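Local coordinates for ABC transporter periplasmic substrate-binding protein (Desulfovibrio alaskensis, PDB 5MY5) that probably captures tungstate in the periplasm with high selectivity and hands it to an ABC transporter for uptake, at residues R178-A183 against G188-D193; I198-S203 against N207-I212; G146-E151 against Y169-Q174; A126-I131 against A136-R141; S35-G40 against W59-T64. The protein carries 2 engineered substitutions. All blocks are in the same frame, centred on the assembly; numbering follows the deposited sequence.

Interaction 1: residues R178-A183 against G188-D193; sequences RTINVA and GYTMTD
Ala-183 and Gly-188 are joined by the short polar link of this contact: Gly-188 N gives its hydrogen to Ala-183 O over 2.9 Å. The bond is nearly straight at 172°, and it ties the last turn of helix 176-186 to the residue leading into the next strand. Gly-188 O is less well served. Buried here, it has no hydrogen-bond partner in the model and faces the methyl carbon CB of Ala-183.

Beyond this polar link the contact is made of small groups. Ala-183 CB also meets Thr-190 CG2 at 3.9 Å, so two methyls close the gap where helix and strand lie near each other. Thr-179 sets its CG2 at 3.7 Å from Thr-190 OG1. That methyl reaches the strand because it stands anti to the backbone N, while Thr-179 OG1, beside the backbone N, bonds with Gly-175 O and Thr-172 OG1. Thr-190 OG1 is satisfied as well, by Val-139 O. Farther along, Ile-180 CD1 meets Thr-192 OG1 at 3.7 Å, the two side chains crossing at about a right angle, and Thr-192 OG1 donates to Asp-193 O.

The short segments run nearly antiparallel, their axes 8.1 Å apart. This is the returning half of a beta-alpha-beta crossover: helix 176-186 follows strand 169-171 and leads into strand 189-193, with strand 138-140 between the two in the sheet. Met-191, on the other side of the strand, packs against helix 146-155, so strand 189-193 is sandwiched between helices.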
# COMPACT_ATOMS: atom_id res chain seq x y z
N ARG A 178 -1.24 -16.36 -3.12
CA ARG A 178 -1.14 -17.67 -2.51
C ARG A 178 -1.84 -17.69 -1.11
O ARG A 178 -2.48 -18.67 -0.72
CB ARG A 178 0.27 -18.11 -2.35
CG ARG A 178 0.98 -18.53 -3.66
CD ARG A 178 0.37 -19.80 -4.25
NE ARG A 178 1.28 -20.30 -5.27
CZ ARG A 178 1.16 -21.42 -6.00
NH1 ARG A 178 0.08 -22.16 -5.93
NH2 ARG A 178 2.13 -21.74 -6.85
N THR A 179 -1.65 -16.64 -0.38
CA THR A 179 -2.16 -16.57 0.99
C THR A 179 -3.65 -16.48 0.92
O THR A 179 -4.35 -17.10 1.75
CB THR A 179 -1.50 -15.38 1.67
OG1 THR A 179 -0.09 -15.62 1.80
CG2 THR A 179 -2.09 -15.03 3.02
N ILE A 180 -4.19 -15.71 -0.03
CA ILE A 180 -5.63 -15.67 -0.25
C ILE A 180 -6.14 -17.06 -0.51
O ILE A 180 -7.19 -17.47 0.04
CB ILE A 180 -5.98 -14.73 -1.37
CG1 ILE A 180 -5.87 -13.30 -0.90
CG2 ILE A 180 -7.43 -14.98 -1.85
CD1 ILE A 180 -6.03 -12.24 -2.02
N ASN A 181 -5.51 -17.78 -1.43
CA ASN A 181 -5.87 -19.16 -1.76
C ASN A 181 -5.82 -20.13 -0.59
O ASN A 181 -6.75 -20.91 -0.43
CB ASN A 181 -5.16 -19.65 -3.01
CG ASN A 181 -5.81 -18.99 -4.27
OD1 ASN A 181 -6.96 -19.30 -4.56
ND2 ASN A 181 -5.21 -18.02 -4.83
N VAL A 182 -4.86 -19.96 0.34
CA VAL A 182 -4.92 -20.76 1.54
C VAL A 182 -6.10 -20.43 2.44
O VAL A 182 -6.81 -21.34 2.92
CB VAL A 182 -3.62 -20.63 2.34
CG1 VAL A 182 -3.79 -21.31 3.70
CG2 VAL A 182 -2.45 -21.17 1.52
N ALA A 183 -6.44 -19.15 2.58
CA ALA A 183 -7.63 -18.74 3.36
C ALA A 183 -8.86 -19.33 2.68
O ALA A 183 -9.74 -19.86 3.40
CB ALA A 183 -7.73 -17.26 3.47
N GLY A 188 -11.02 -19.56 5.96
CA GLY A 188 -10.37 -18.67 6.88
C GLY A 188 -10.48 -17.24 6.49
O GLY A 188 -11.03 -16.94 5.41
N TYR A 189 -10.09 -16.39 7.41
CA TYR A 189 -10.01 -14.96 7.24
C TYR A 189 -8.58 -14.59 6.84
O TYR A 189 -7.65 -15.23 7.26
CB TYR A 189 -10.39 -14.26 8.52
CG TYR A 189 -11.87 -14.47 8.87
CD1 TYR A 189 -12.28 -15.59 9.51
CD2 TYR A 189 -12.79 -13.54 8.50
CE1 TYR A 189 -13.60 -15.79 9.81
CE2 TYR A 189 -14.14 -13.72 8.86
CZ TYR A 189 -14.52 -14.89 9.42
OH TYR A 189 -15.88 -15.02 9.82
N THR A 190 -8.41 -13.46 6.16
CA THR A 190 -7.03 -12.98 5.87
C THR A 190 -7.13 -11.46 5.62
O THR A 190 -8.16 -10.93 5.17
CB THR A 190 -6.37 -13.76 4.75
OG1 THR A 190 -4.97 -13.42 4.72
CG2 THR A 190 -6.92 -13.45 3.41
N MET A 191 -6.03 -10.76 5.86
CA MET A 191 -5.89 -9.35 5.49
C MET A 191 -5.14 -9.32 4.13
O MET A 191 -4.07 -9.96 3.98
CB MET A 191 -5.15 -8.54 6.54
CG MET A 191 -5.12 -7.06 6.28
SD MET A 191 -3.70 -6.18 6.92
CE MET A 191 -2.47 -6.71 5.72
N THR A 192 -5.69 -8.50 3.22
CA THR A 192 -5.09 -8.29 1.87
C THR A 192 -5.13 -6.89 1.47
O THR A 192 -5.94 -6.13 1.95
CB THR A 192 -5.80 -9.15 0.83
OG1 THR A 192 -5.18 -9.03 -0.47
CG2 THR A 192 -7.23 -8.85 0.72
N ASP A 193 -4.18 -6.48 0.60
CA ASP A 193 -4.40 -5.16 -0.04
C ASP A 193 -5.67 -5.35 -0.95
O ASP A 193 -5.89 -6.41 -1.48
CB ASP A 193 -3.17 -4.74 -0.89
CG ASP A 193 -2.87 -5.76 -1.93
OD1 ASP A 193 -2.50 -6.94 -1.69
OD2 ASP A 193 -3.06 -5.39 -3.10

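Interaction 2: residues I198-S203 against N207-I212; sequences IKYEAS and NPPLKI
Tyr-200 and Glu-201 of helix 194-203 hold Pro-208 in a helix-turn-strand connection of the periplasmic binding protein fold, where the chain leaves the helix, turns and enters strand 210-214.

Apolar packing comes first. Tyr-200 has CG anti to the backbone N, chi1 162°, and this carries the ring out beside the proline, where CE2 lies 3.5 Å from Pro-208 CB, an oblique approach. Leu-210 CB lies beyond, 4.3 Å from Tyr-200 CE2. On the neighbouring helical position the aliphatic part of Glu-201 is used, CG lying 3.8 Å from Pro-208 CD. The phenol oxygen takes part through van der Waals contact alone on this side, with Tyr-200 OH 3.5 Å from Pro-209 CD.

Polar links run within each segment or leave the contact. Ser-203 OG donates to Tyr-200 O over 2.7 Å, while Glu-201 OE1 forms a salt bridge with Lys-266. Ile-180 and Ala-184 of helix 176-186 touch both Tyr-200 and Leu-210.

The side chain of Lys-211 folds back toward the start of its own segment, its ammonium NZ donating to Asn-207 OD1 and, in the carbonyl plane and over 2.6 Å, to Pro-208 O.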
# COMPACT_ATOMS: atom_id res chain seq x y z
N ILE A 198 -9.22 -7.30 -5.62
CA ILE A 198 -9.89 -7.01 -6.90
C ILE A 198 -9.43 -8.02 -7.99
O ILE A 198 -10.27 -8.58 -8.77
CB ILE A 198 -9.67 -5.53 -7.27
CG1 ILE A 198 -10.44 -4.60 -6.38
CG2 ILE A 198 -9.99 -5.35 -8.79
CD1 ILE A 198 -9.95 -3.19 -6.47
N LYS A 199 -8.13 -8.28 -8.14
CA LYS A 199 -7.65 -9.20 -9.17
C LYS A 199 -8.12 -10.62 -8.88
O LYS A 199 -8.54 -11.36 -9.80
CB LYS A 199 -6.09 -9.13 -9.29
CG LYS A 199 -5.64 -7.77 -9.84
CD LYS A 199 -4.12 -7.57 -9.91
CE LYS A 199 -3.80 -6.23 -10.62
NZ LYS A 199 -2.40 -5.67 -10.38
N TYR A 200 -8.05 -11.03 -7.62
CA TYR A 200 -8.52 -12.37 -7.25
C TYR A 200 -10.09 -12.55 -7.51
O TYR A 200 -10.53 -13.57 -8.04
CB TYR A 200 -8.24 -12.55 -5.72
CG TYR A 200 -9.01 -13.65 -5.04
CD1 TYR A 200 -8.68 -14.96 -5.30
CD2 TYR A 200 -10.06 -13.39 -4.11
CE1 TYR A 200 -9.40 -16.02 -4.77
CE2 TYR A 200 -10.72 -14.43 -3.51
CZ TYR A 200 -10.37 -15.72 -3.82
OH TYR A 200 -11.18 -16.63 -3.15
N GLU A 201 -10.88 -11.57 -7.13
CA GLU A 201 -12.33 -11.57 -7.30
C GLU A 201 -12.64 -11.71 -8.84
O GLU A 201 -13.50 -12.52 -9.23
CB GLU A 201 -12.83 -10.23 -6.81
CG GLU A 201 -14.33 -10.02 -6.99
CD GLU A 201 -14.79 -8.63 -6.62
OE1 GLU A 201 -14.16 -7.61 -6.93
OE2 GLU A 201 -15.81 -8.52 -5.92
N ALA A 202 -11.90 -11.01 -9.67
CA ALA A 202 -12.05 -11.13 -11.16
C ALA A 202 -11.64 -12.48 -11.73
O ALA A 202 -12.29 -13.00 -12.60
CB ALA A 202 -11.33 -9.96 -11.86
N SER A 203 -10.58 -13.08 -11.21
CA SER A 203 -10.24 -14.45 -11.52
C SER A 203 -11.26 -15.49 -11.20
O SER A 203 -11.16 -16.59 -11.77
CB SER A 203 -8.87 -14.83 -10.92
OG SER A 203 -8.99 -15.19 -9.59
N ASN A 207 -17.33 -13.79 -8.38
CA ASN A 207 -18.00 -14.56 -7.37
C ASN A 207 -16.95 -15.50 -6.69
O ASN A 207 -17.08 -16.73 -6.65
CB ASN A 207 -19.11 -15.42 -8.01
CG ASN A 207 -20.08 -15.99 -7.00
OD1 ASN A 207 -20.31 -15.43 -5.92
ND2 ASN A 207 -20.69 -17.09 -7.37
N PRO A 208 -15.93 -14.90 -6.06
CA PRO A 208 -15.09 -15.74 -5.21
C PRO A 208 -15.79 -16.16 -3.89
O PRO A 208 -16.69 -15.47 -3.42
CB PRO A 208 -13.91 -14.79 -4.89
CG PRO A 208 -14.61 -13.48 -4.80
CD PRO A 208 -15.58 -13.48 -5.97
N PRO A 209 -15.25 -17.21 -3.23
CA PRO A 209 -15.81 -17.61 -1.96
C PRO A 209 -15.52 -16.75 -0.79
O PRO A 209 -16.23 -16.80 0.18
CB PRO A 209 -15.21 -19.00 -1.73
CG PRO A 209 -13.92 -19.00 -2.53
CD PRO A 209 -14.26 -18.15 -3.73
N LEU A 210 -14.47 -15.91 -0.88
CA LEU A 210 -14.09 -14.98 0.15
C LEU A 210 -14.53 -13.60 -0.29
O LEU A 210 -14.33 -13.23 -1.43
CB LEU A 210 -12.57 -14.96 0.32
CG LEU A 210 -11.91 -16.27 0.68
CD1 LEU A 210 -10.41 -16.08 0.64
CD2 LEU A 210 -12.45 -16.85 2.03
N LYS A 211 -15.19 -12.94 0.61
CA LYS A 211 -15.80 -11.59 0.40
C LYS A 211 -15.10 -10.59 1.30
O LYS A 211 -14.52 -10.96 2.37
CB LYS A 211 -17.31 -11.70 0.73
CG LYS A 211 -17.99 -12.84 0.00
CD LYS A 211 -17.99 -12.67 -1.50
CE LYS A 211 -18.84 -13.76 -2.18
NZ LYS A 211 -18.73 -13.80 -3.68
N ILE A 212 -15.16 -9.30 1.00
CA ILE A 212 -14.69 -8.29 1.86
C ILE A 212 -15.63 -8.16 3.04
O ILE A 212 -16.85 -7.94 2.83
CB ILE A 212 -14.50 -6.89 1.21
CG1 ILE A 212 -13.44 -6.98 0.07
CG2 ILE A 212 -14.22 -5.84 2.26
CD1 ILE A 212 -13.41 -5.69 -0.74

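Interaction 3: residues G146-E151 against Y169-Q174; sequences GTHKME and YVQTGQ
Glu-151 brings its carboxylate up to the phenol end of Tyr-169, the two side chains coming from opposite directions, and Tyr-169 OH donates to Glu-151 OE2 over 2.6 Å. The acceptor offers its syn lone pair and lies at the edge of the phenol ring, in its plane, although carboxylate and ring are turned 41° apart. In Glu-151, CG is anti to the backbone N, and a bend at chi2, -108°, then swings the carboxylate toward the phenol.

A water makes the second link. It lies in the ring planes of both Tyr-169 and His-148, donating to Tyr-169 OH over 2.8 Å. It accepts from Gln-171 NE2 over 2.8 Å and is also bonded to His-148 NE2 over 2.8 Å. One solvent molecule thus gathers three side chains whose own atoms hardly meet, and the phenol oxygen both gives and receives. The other ring nitrogen, His-148 ND1, is bonded to Asn-144 N, which helps fix the ring.

The contact closes the beta-alpha-beta unit formed by strand 138-140, helix 146-155 and strand 169-171. The middle element sends its acid against both strands, since Glu-151 OE1 bonds Ser-140 OG, while Trp-155 NE1 shares OE2 with the phenol.

With three groups bonded to its two oxygens, this buried carboxylate probably stays ionised, and its fixed charge would polarise the tyrosine O-H.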
# COMPACT_ATOMS: atom_id res chain seq x y z
N GLY A 146 5.80 -5.88 3.37
CA GLY A 146 5.08 -4.74 3.80
C GLY A 146 3.66 -5.08 4.29
O GLY A 146 3.20 -4.59 5.31
N THR A 147 3.01 -5.94 3.53
CA THR A 147 1.65 -6.39 3.90
C THR A 147 1.73 -7.13 5.27
O THR A 147 0.86 -6.92 6.18
CB THR A 147 1.08 -7.30 2.78
OG1 THR A 147 0.94 -6.51 1.59
CG2 THR A 147 -0.27 -7.85 3.18
N HIS A 148 2.70 -8.03 5.42
CA HIS A 148 2.85 -8.78 6.66
C HIS A 148 3.07 -7.87 7.87
O HIS A 148 2.39 -7.96 8.89
CB HIS A 148 4.05 -9.72 6.57
CG HIS A 148 4.15 -10.62 7.74
ND1 HIS A 148 5.38 -11.17 8.10
CD2 HIS A 148 3.26 -11.03 8.68
CE1 HIS A 148 5.20 -11.94 9.16
NE2 HIS A 148 3.92 -11.86 9.55
N LYS A 149 3.92 -6.86 7.68
CA LYS A 149 4.14 -5.87 8.69
C LYS A 149 2.85 -5.09 9.10
O LYS A 149 2.61 -4.86 10.29
CB LYS A 149 5.25 -4.95 8.22
CG LYS A 149 6.63 -5.59 8.36
CD LYS A 149 7.68 -4.80 7.57
CE LYS A 149 9.00 -5.54 7.57
NZ LYS A 149 9.93 -4.83 6.65
N MET A 150 2.04 -4.69 8.11
CA MET A 150 0.79 -4.08 8.36
C MET A 150 -0.15 -4.98 9.15
O MET A 150 -0.70 -4.56 10.19
CB MET A 150 0.18 -3.71 7.02
CG MET A 150 -1.19 -3.10 6.98
SD MET A 150 -1.35 -1.67 8.06
CE MET A 150 -3.09 -1.73 8.05
N GLU A 151 -0.22 -6.26 8.76
CA GLU A 151 -1.07 -7.21 9.47
C GLU A 151 -0.61 -7.37 10.92
O GLU A 151 -1.44 -7.32 11.86
CB GLU A 151 -1.13 -8.53 8.74
CG GLU A 151 -1.91 -9.67 9.42
CD GLU A 151 -1.05 -10.78 9.99
OE1 GLU A 151 -0.02 -11.09 9.33
OE2 GLU A 151 -1.45 -11.32 11.03
N TYR A 169 -3.95 -19.62 13.79
CA TYR A 169 -3.20 -18.63 13.13
C TYR A 169 -2.16 -19.19 12.19
O TYR A 169 -1.24 -19.90 12.68
CB TYR A 169 -2.49 -17.74 14.14
CG TYR A 169 -1.79 -16.47 13.60
CD1 TYR A 169 -2.53 -15.35 13.16
CD2 TYR A 169 -0.45 -16.38 13.50
CE1 TYR A 169 -1.89 -14.21 12.73
CE2 TYR A 169 0.20 -15.27 13.06
CZ TYR A 169 -0.53 -14.13 12.64
OH TYR A 169 0.11 -13.01 12.28
N VAL A 170 -2.40 -19.08 10.90
CA VAL A 170 -1.61 -19.76 9.82
C VAL A 170 -0.66 -18.74 9.24
O VAL A 170 -1.04 -17.61 8.91
CB VAL A 170 -2.60 -20.29 8.76
CG1 VAL A 170 -1.80 -20.86 7.59
CG2 VAL A 170 -3.59 -21.28 9.30
N GLN A 171 0.61 -19.08 9.10
CA GLN A 171 1.63 -18.24 8.48
C GLN A 171 2.13 -18.96 7.20
O GLN A 171 2.70 -20.03 7.26
CB GLN A 171 2.80 -18.01 9.43
CG GLN A 171 2.37 -17.24 10.67
CD GLN A 171 3.47 -16.97 11.66
OE1 GLN A 171 3.92 -17.91 12.25
NE2 GLN A 171 3.92 -15.74 11.82
N THR A 172 1.77 -18.45 6.03
CA THR A 172 2.07 -19.16 4.80
C THR A 172 3.54 -19.11 4.39
O THR A 172 4.00 -20.01 3.70
CB THR A 172 1.19 -18.60 3.64
OG1 THR A 172 1.53 -17.28 3.41
CG2 THR A 172 -0.29 -18.76 4.01
N GLY A 173 4.17 -18.00 4.65
CA GLY A 173 5.45 -17.68 4.11
C GLY A 173 5.39 -17.41 2.62
O GLY A 173 6.43 -17.40 1.96
N GLN A 174 4.22 -17.03 2.10
CA GLN A 174 4.02 -16.83 0.64
C GLN A 174 3.46 -15.48 0.32
O GLN A 174 3.11 -14.72 1.23
CB GLN A 174 3.12 -17.91 0.09
CG GLN A 174 3.66 -19.32 0.24
CD GLN A 174 2.68 -20.38 -0.24
OE1 GLN A 174 1.74 -20.78 0.46
NE2 GLN A 174 2.91 -20.89 -1.48
O HOH W 1 2.91 -13.13 11.79

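Interaction 4: residues A126-I131 against A136-R141; sequences AALGKI and AVFVSR. Engineered in segment 126-131: Lys-130 (natural residue Arg).
Ile-131 and Ala-136 meet at the joint of an alpha-beta unit, in which helix 124-133 passes through a short turn into strand 138-140 of the central sheet. Ile-131 gives up more surface than any other residue of the contact, and it does so with several of its atoms. CG2, anti to the backbone N, lies 3.7 Å from Ala-136 O. It also lies 4.1 Å from Ala-136 CB and 4.1 Å from Phe-138 CB. CD1, at the end of the other branch, comes to the edge of the Phe-138 ring, near its plane.

Phe-138 is the second main partner. Its CG is likewise anti to the backbone N, at -176°, which sends the ring off the strand and over to the helix, one turn before Ile-131, where Leu-128 CD2 meets it obliquely. Trp-155 packs edge-to-face with the same ring, and Tyr-189 of the adjoining strand touches Ile-131, Ala-136 and Phe-138, so the apolar cluster is shared by helix, strand and sheet neighbour.

The engineered Lys-130 takes no part across the contact; its NZ forms a salt bridge with Asp-134 and a hydrogen bond with Ala-117 O.

Ala-136, the smallest of the three, adds the polar fastening: its backbone N donates to Ile-131 O over 2.9 Å, in the carbonyl plane, with an N-H...O angle of 146°.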
# COMPACT_ATOMS: atom_id res chain seq x y z
N ALA A 126 -12.37 -5.04 16.69
CA ALA A 126 -13.43 -5.97 17.13
C ALA A 126 -13.42 -7.24 16.33
O ALA A 126 -13.58 -8.34 16.85
CB ALA A 126 -14.78 -5.26 17.05
N ALA A 127 -13.07 -7.13 15.03
CA ALA A 127 -13.11 -8.30 14.16
C ALA A 127 -11.99 -9.26 14.55
O ALA A 127 -12.20 -10.48 14.62
CB ALA A 127 -12.98 -7.92 12.66
N LEU A 128 -10.81 -8.70 14.68
CA LEU A 128 -9.61 -9.50 15.06
C LEU A 128 -9.81 -10.08 16.42
O LEU A 128 -9.51 -11.25 16.65
CB LEU A 128 -8.33 -8.68 14.93
CG LEU A 128 -7.91 -8.27 13.49
CD1 LEU A 128 -6.60 -7.57 13.57
CD2 LEU A 128 -7.96 -9.43 12.51
N GLY A 129 -10.40 -9.31 17.35
CA GLY A 129 -10.66 -9.91 18.68
C GLY A 129 -11.66 -11.01 18.65
O GLY A 129 -11.53 -11.99 19.41
N LYS A 130 -12.66 -10.91 17.83
CA LYS A 130 -13.66 -11.89 17.66
C LYS A 130 -13.17 -13.15 16.99
O LYS A 130 -13.53 -14.25 17.35
CB LYS A 130 -14.87 -11.29 16.91
CG LYS A 130 -16.02 -12.26 16.71
CD LYS A 130 -16.51 -12.72 18.05
CE LYS A 130 -17.95 -13.14 18.06
NZ LYS A 130 -18.33 -14.24 17.12
N ILE A 131 -12.32 -12.99 15.94
CA ILE A 131 -11.69 -14.15 15.27
C ILE A 131 -10.86 -14.92 16.29
O ILE A 131 -10.91 -16.16 16.33
CB ILE A 131 -10.85 -13.60 14.04
CG1 ILE A 131 -11.76 -13.23 12.89
CG2 ILE A 131 -9.72 -14.57 13.68
CD1 ILE A 131 -11.11 -12.22 11.91
N ALA A 136 -11.21 -18.74 15.08
CA ALA A 136 -11.37 -18.87 13.64
C ALA A 136 -9.99 -18.84 12.96
O ALA A 136 -9.10 -18.17 13.40
CB ALA A 136 -12.28 -17.77 13.05
N VAL A 137 -9.92 -19.52 11.83
CA VAL A 137 -8.70 -19.57 11.02
C VAL A 137 -8.40 -18.20 10.50
O VAL A 137 -9.29 -17.54 9.95
CB VAL A 137 -8.77 -20.53 9.86
CG1 VAL A 137 -7.55 -20.39 8.95
CG2 VAL A 137 -8.85 -21.98 10.37
N PHE A 138 -7.18 -17.78 10.68
CA PHE A 138 -6.70 -16.44 10.20
C PHE A 138 -5.34 -16.72 9.52
O PHE A 138 -4.42 -17.30 10.14
CB PHE A 138 -6.50 -15.43 11.29
CG PHE A 138 -6.12 -14.07 10.76
CD1 PHE A 138 -4.78 -13.81 10.44
CD2 PHE A 138 -7.07 -13.08 10.43
CE1 PHE A 138 -4.39 -12.60 9.88
CE2 PHE A 138 -6.69 -11.88 9.87
CZ PHE A 138 -5.40 -11.64 9.59
N VAL A 139 -5.19 -16.25 8.29
CA VAL A 139 -4.02 -16.53 7.50
C VAL A 139 -3.16 -15.29 7.30
O VAL A 139 -3.57 -14.28 6.75
CB VAL A 139 -4.40 -17.12 6.13
CG1 VAL A 139 -3.20 -17.60 5.45
CG2 VAL A 139 -5.43 -18.24 6.23
N SER A 140 -1.94 -15.36 7.84
CA SER A 140 -0.88 -14.36 7.72
C SER A 140 0.05 -14.68 6.52
O SER A 140 0.40 -15.88 6.35
CB SER A 140 -0.00 -14.35 9.04
OG SER A 140 1.05 -13.47 9.01
N ARG A 141 0.56 -13.65 5.90
CA ARG A 141 1.65 -13.77 4.91
C ARG A 141 2.90 -14.45 5.54
O ARG A 141 3.55 -15.24 4.85
CB ARG A 141 2.03 -12.43 4.37
CG ARG A 141 0.97 -11.70 3.52
CD ARG A 141 0.92 -12.28 2.13
NE ARG A 141 2.19 -11.99 1.45
CZ ARG A 141 2.52 -10.89 0.82
NH1 ARG A 141 1.68 -9.89 0.61
NH2 ARG A 141 3.75 -10.79 0.31

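Interaction 5: residues S35-G40 against W59-T64; sequences STDNTG and WTAVGT
Asp-37 meets Trp-59 and Ala-61 across this contact, and the two longer side chains owe their reach to their first torsions. In Trp-59, CG sits between the backbone N and the carbonyl carbon, chi1 63°, and this lays the indole across to helix 34-39. Asp-37 meets it with CG anti to its own N, chi1 -174°, the carboxylate held out from the helix. The side chains cross at about a right angle.

Trp-59 NE1 donates to Asp-37 OD1 over 3.0 Å in an almost straight hydrogen bond. The oxygen lies in the indole plane, at the ring edge, whereas the nitrogen meets the carboxylate on its anti side, 32° out of plane. Ala-61 CB packs against the aspartate, 3.5 Å from Asp-37 CB.

Gly-40, with positive phi, follows, its N bonding Asp-37 O. Leu-42, Asp-43 and Ala-46 of helix 41-53 pack on the indole, within the beta-alpha-beta connection from strand 27-33 to strand 56-62.

Because a neutral N-H faces a carboxylate, the bond is probably strengthened by charge, though the anti side, and the tilt from the plane, probably make it a weaker acceptor than a syn approach would; the bond probably limits the rotation of both groups.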
# COMPACT_ATOMS: atom_id res chain seq x y z
N SER A 35 4.80 -2.79 -4.89
CA SER A 35 3.38 -2.78 -4.81
C SER A 35 2.82 -1.61 -5.63
O SER A 35 1.76 -1.75 -6.31
CB SER A 35 2.80 -2.71 -3.37
OG SER A 35 3.29 -1.62 -2.68
N THR A 36 3.51 -0.45 -5.56
CA THR A 36 3.05 0.73 -6.32
C THR A 36 3.02 0.39 -7.81
O THR A 36 2.01 0.66 -8.53
CB THR A 36 3.94 1.94 -6.05
OG1 THR A 36 3.95 2.22 -4.64
CG2 THR A 36 3.37 3.17 -6.74
N ASP A 37 4.11 -0.15 -8.25
CA ASP A 37 4.21 -0.48 -9.70
C ASP A 37 3.11 -1.47 -10.11
O ASP A 37 2.47 -1.28 -11.16
CB ASP A 37 5.58 -0.99 -9.99
CG ASP A 37 5.85 -1.22 -11.49
OD1 ASP A 37 5.81 -0.24 -12.27
OD2 ASP A 37 6.13 -2.35 -11.84
N ASN A 38 2.91 -2.48 -9.31
CA ASN A 38 1.84 -3.45 -9.58
C ASN A 38 0.46 -2.88 -9.81
O ASN A 38 -0.29 -3.53 -10.57
CB ASN A 38 1.76 -4.52 -8.52
CG ASN A 38 2.98 -5.42 -8.54
OD1 ASN A 38 3.71 -5.47 -9.51
ND2 ASN A 38 3.19 -6.12 -7.44
N THR A 39 0.09 -1.74 -9.21
CA THR A 39 -1.25 -1.17 -9.37
C THR A 39 -1.44 -0.65 -10.78
O THR A 39 -2.57 -0.42 -11.19
CB THR A 39 -1.54 0.05 -8.43
OG1 THR A 39 -0.65 1.16 -8.73
CG2 THR A 39 -1.38 -0.34 -6.93
N GLY A 40 -0.34 -0.28 -11.42
CA GLY A 40 -0.35 0.36 -12.73
C GLY A 40 -0.67 1.85 -12.75
O GLY A 40 -0.74 2.45 -13.84
N TRP A 59 10.92 5.46 -13.48
CA TRP A 59 10.88 4.97 -12.12
C TRP A 59 11.47 3.57 -12.03
O TRP A 59 11.41 2.84 -12.96
CB TRP A 59 9.50 5.01 -11.49
CG TRP A 59 8.44 4.19 -12.08
CD1 TRP A 59 8.02 2.96 -11.67
CD2 TRP A 59 7.64 4.55 -13.19
NE1 TRP A 59 6.99 2.52 -12.46
CE2 TRP A 59 6.74 3.48 -13.42
CE3 TRP A 59 7.56 5.69 -14.00
CZ2 TRP A 59 5.82 3.48 -14.48
CZ3 TRP A 59 6.65 5.69 -15.07
CH2 TRP A 59 5.76 4.61 -15.27
N THR A 60 12.02 3.24 -10.89
CA THR A 60 12.39 1.89 -10.57
C THR A 60 11.62 1.51 -9.34
O THR A 60 11.54 2.32 -8.34
CB THR A 60 13.88 1.90 -10.26
OG1 THR A 60 14.55 2.17 -11.52
CG2 THR A 60 14.37 0.56 -9.80
N ALA A 61 11.08 0.29 -9.40
CA ALA A 61 10.23 -0.27 -8.35
C ALA A 61 10.93 -1.38 -7.59
O ALA A 61 11.34 -2.40 -8.19
CB ALA A 61 8.93 -0.78 -8.97
N VAL A 62 11.09 -1.17 -6.29
CA VAL A 62 11.88 -2.05 -5.39
C VAL A 62 11.18 -2.14 -4.08
O VAL A 62 10.12 -1.56 -3.93
CB VAL A 62 13.30 -1.48 -5.25
CG1 VAL A 62 14.05 -1.62 -6.56
CG2 VAL A 62 13.36 -0.03 -4.79
N GLY A 63 11.68 -2.94 -3.14
CA GLY A 63 11.11 -2.87 -1.80
C GLY A 63 11.38 -1.51 -1.15
O GLY A 63 12.29 -0.76 -1.51
N THR A 64 10.58 -1.19 -0.15
CA THR A 64 10.71 0.12 0.52
C THR A 64 12.12 0.47 1.01
O THR A 64 12.64 1.59 0.83
CB THR A 64 9.68 0.25 1.69
OG1 THR A 64 8.35 0.11 1.17
CG2 THR A 64 9.82 1.57 2.40

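How the interactions relate
Four of the five contacts belong to one lobe; interaction 5 stands on the far side from interaction 4, their centres about 28 Å apart. Interactions 1, 3 and 4 are buried and rest on neighbouring strands, 138-140 lying between 169-171 and 189-193. Interaction 2, partly buried, continues from interaction 1 through Ile-180 and Leu-210. Chemistry follows place. Apolar packing with one backbone bond joins helix to strand in interactions 1 and 4, by small side chains in the first and round a phenylalanine ring in the other, prolines and an aromatic ring serve the outer turn of interaction 2, a buried acid with water organises interaction 3, and surface interaction 5 combines one indole-carboxylate bond with a methyl contact.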